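Local coordinates for protein arginine N-methyltransferase SFM1 (Saccharomyces cerevisiae, PDB 5C74) that monomethylates an arginine of ribosomal protein S3, using S-adenosyl-L-methionine as the methyl donor, at residues Ile89-Glu94 and Arg131-Lys136. Residues are numbered along the deposited sequence; the frame is centred on the assembly and turned at random.
Sequences IDLQPE and RRLGDK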
loop_
_atom_site.group_PDB
_atom_site.type_symbol
_atom_site.label_atom_id
_atom_site.label_comp_id
_atom_site.label_asym_id
_atom_site.label_seq_id
_atom_site.Cartn_x
_atom_site.Cartn_y
_atom_site.Cartn_z
ATOM N N ILE A 89 -10.939 7.729 -28.524
ATOM C CA ILE A 89 -9.916 7.294 -29.468
ATOM C C ILE A 89 -8.946 6.326 -28.782
ATOM O O ILE A 89 -8.285 6.705 -27.824
ATOM C CB ILE A 89 -9.126 8.498 -30.038
ATOM C CG1 ILE A 89 -10.064 9.423 -30.823
ATOM C CG2 ILE A 89 -7.995 8.009 -30.908
ATOM C CD1 ILE A 89 -9.401 10.682 -31.337
ATOM N N ASP A 90 -8.867 5.081 -29.256
ATOM C CA ASP A 90 -7.898 4.132 -28.711
ATOM C C ASP A 90 -6.494 4.457 -29.191
ATOM O O ASP A 90 -6.306 4.902 -30.319
ATOM C CB ASP A 90 -8.226 2.692 -29.118
ATOM C CG ASP A 90 -9.319 2.071 -28.274
ATOM O OD1 ASP A 90 -9.488 2.454 -27.097
ATOM O OD2 ASP A 90 -10.026 1.193 -28.808
ATOM N N LEU A 91 -5.511 4.198 -28.338
ATOM C CA LEU A 91 -4.113 4.221 -28.752
ATOM C C LEU A 91 -3.926 3.259 -29.915
ATOM O O LEU A 91 -4.411 2.127 -29.864
ATOM C CB LEU A 91 -3.206 3.829 -27.584
ATOM C CG LEU A 91 -1.709 4.077 -27.740
ATOM C CD1 LEU A 91 -1.426 5.575 -27.719
ATOM C CD2 LEU A 91 -0.943 3.373 -26.619
ATOM N N GLN A 92 -3.264 3.721 -30.974
ATOM C CA GLN A 92 -3.039 2.897 -32.171
ATOM C C GLN A 92 -1.555 2.850 -32.489
ATOM O O GLN A 92 -0.806 3.718 -32.047
ATOM C CB GLN A 92 -3.791 3.461 -33.390
ATOM C CG GLN A 92 -5.291 3.335 -33.345
ATOM C CD GLN A 92 -5.917 3.895 -34.608
ATOM O OE1 GLN A 92 -6.128 5.102 -34.730
ATOM N NE2 GLN A 92 -6.187 3.021 -35.566
ATOM N N PRO A 93 -1.125 1.869 -33.305
ATOM C CA PRO A 93 0.294 1.830 -33.678
ATOM C C PRO A 93 0.807 3.125 -34.320
ATOM O O PRO A 93 1.970 3.485 -34.107
ATOM C CB PRO A 93 0.355 0.665 -34.676
ATOM C CG PRO A 93 -0.737 -0.240 -34.226
ATOM C CD PRO A 93 -1.852 0.694 -33.819
ATOM N N GLU A 94 -0.041 3.830 -35.066
ATOM C CA GLU A 94 0.390 5.081 -35.697
ATOM C C GLU A 94 0.715 6.177 -34.685
ATOM O O GLU A 94 1.403 7.141 -35.019
ATOM C CB GLU A 94 -0.671 5.613 -36.667
ATOM C CG GLU A 94 -1.259 4.566 -37.589
ATOM C CD GLU A 94 -2.424 3.858 -36.938
ATOM O OE1 GLU A 94 -3.463 4.519 -36.714
ATOM O OE2 GLU A 94 -2.287 2.658 -36.624
ATOM N N ARG A 131 -5.859 9.330 -24.683
ATOM C CA ARG A 131 -6.140 8.095 -25.419
ATOM C C ARG A 131 -6.778 7.071 -24.510
ATOM O O ARG A 131 -6.469 7.009 -23.323
ATOM C CB ARG A 131 -4.874 7.493 -26.018
ATOM C CG ARG A 131 -4.329 8.259 -27.216
ATOM C CD ARG A 131 -5.239 8.140 -28.421
ATOM N NE ARG A 131 -4.577 8.649 -29.622
ATOM C CZ ARG A 131 -4.711 9.890 -30.068
ATOM N NH1 ARG A 131 -5.472 10.752 -29.399
ATOM N NH2 ARG A 131 -4.069 10.275 -31.170
ATOM N N ARG A 132 -7.652 6.253 -25.086
ATOM C CA ARG A 132 -8.220 5.104 -24.394
ATOM C C ARG A 132 -7.392 3.852 -24.676
ATOM O O ARG A 132 -6.701 3.783 -25.686
ATOM C CB ARG A 132 -9.680 4.889 -24.854
ATOM C CG ARG A 132 -10.512 4.019 -23.943
ATOM C CD ARG A 132 -11.920 3.819 -24.514
ATOM N NE ARG A 132 -11.902 3.045 -25.757
ATOM C CZ ARG A 132 -12.973 2.459 -26.289
ATOM N NH1 ARG A 132 -14.152 2.550 -25.686
ATOM N NH2 ARG A 132 -12.865 1.773 -27.422
ATOM N N LEU A 133 -7.457 2.861 -23.787
ATOM C CA LEU A 133 -6.933 1.531 -24.094
ATOM C C LEU A 133 -8.070 0.508 -24.006
ATOM O O LEU A 133 -8.094 -0.328 -23.101
ATOM C CB LEU A 133 -5.806 1.127 -23.134
ATOM C CG LEU A 133 -4.434 1.782 -23.241
ATOM C CD1 LEU A 133 -3.536 1.264 -22.093
ATOM C CD2 LEU A 133 -3.784 1.512 -24.601
ATOM N N GLY A 134 -9.012 0.587 -24.938
ATOM C CA GLY A 134 -10.159 -0.310 -24.929
ATOM C C GLY A 134 -11.181 0.072 -23.879
ATOM O O GLY A 134 -10.971 1.004 -23.106
ATOM N N ASP A 135 -12.300 -0.639 -23.832
ATOM C CA ASP A 135 -13.370 -0.187 -22.954
ATOM C C ASP A 135 -13.445 -0.974 -21.652
ATOM O O ASP A 135 -14.452 -0.925 -20.947
ATOM C CB ASP A 135 -14.712 -0.240 -23.689
ATOM C CG ASP A 135 -15.134 -1.641 -24.042
ATOM O OD1 ASP A 135 -14.337 -2.587 -23.883
ATOM O OD2 ASP A 135 -16.276 -1.793 -24.510
ATOM N N LYS A 136 -12.378 -1.682 -21.313
ATOM C CA LYS A 136 -12.356 -2.372 -20.024
ATOM C C LYS A 136 -11.131 -2.024 -19.196
ATOM O O LYS A 136 -10.011 -1.966 -19.708
ATOM C CB LYS A 136 -12.450 -3.881 -20.231
ATOM C CG LYS A 136 -13.862 -4.292 -20.690
ATOM C CD LYS A 136 -14.145 -5.763 -20.493
ATOM C CE LYS A 136 -15.644 -6.030 -20.652
ATOM N NZ LYS A 136 -16.208 -5.276 -21.805
#
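The carboxylate of Asp90 meets the edge of the Arg132 guanidinium, and one face of that guanidinium lies against the backbone of Gly134 and Asp135. The two planes are 29° apart. Arg132 presents NE and NH2 to the syn sides of the two oxygens, each about 30° out of the carboxylate plane: NE donates to Asp90 OD1 at 2.8 Å, and NH2 donates to Asp90 OD2 at 3.2 Å. Both bonds are nearly straight. The Arg132 chain is extended as far as CD and then bends at chi3 (66°), which turns NE and NH2 toward the acid. Asp90 OD1 takes a second hydrogen bond, from Gly134 N at 2.9 Å. This donor comes from above the carboxylate plane, on the face opposite to that used by Arg132 NE.

Over one face of the Arg131 guanidinium, toward its rim, sits Ile89 CG2, 3.7 Å from Arg131 NE. That NE also forms a salt bridge with Asp95.

Asp90 and Arg132 form a single beta bridge. Arg132 N donates to Ile89 O at 2.8 Å, and Leu91 N donates to Arg132 O at 2.9 Å. Beside the bridge, Leu91 CB packs on Leu133 CD2 at 3.8 Å; the two side chains run alongside each other. Both leucines reach helix 140-151 and Phe102.

With an alanine in place of Asp90, the Arg132 charge would probably lose this partner and Gly134 N its acceptor.

The bridge ties two loops of the SPOUT-type fold, after strands 80-83 and 128-131. With both oxygens accepting and one partner a cation, Asp90 is probably ionised and is likely to hold the Arg132 head and the backbone at Gly134 in place.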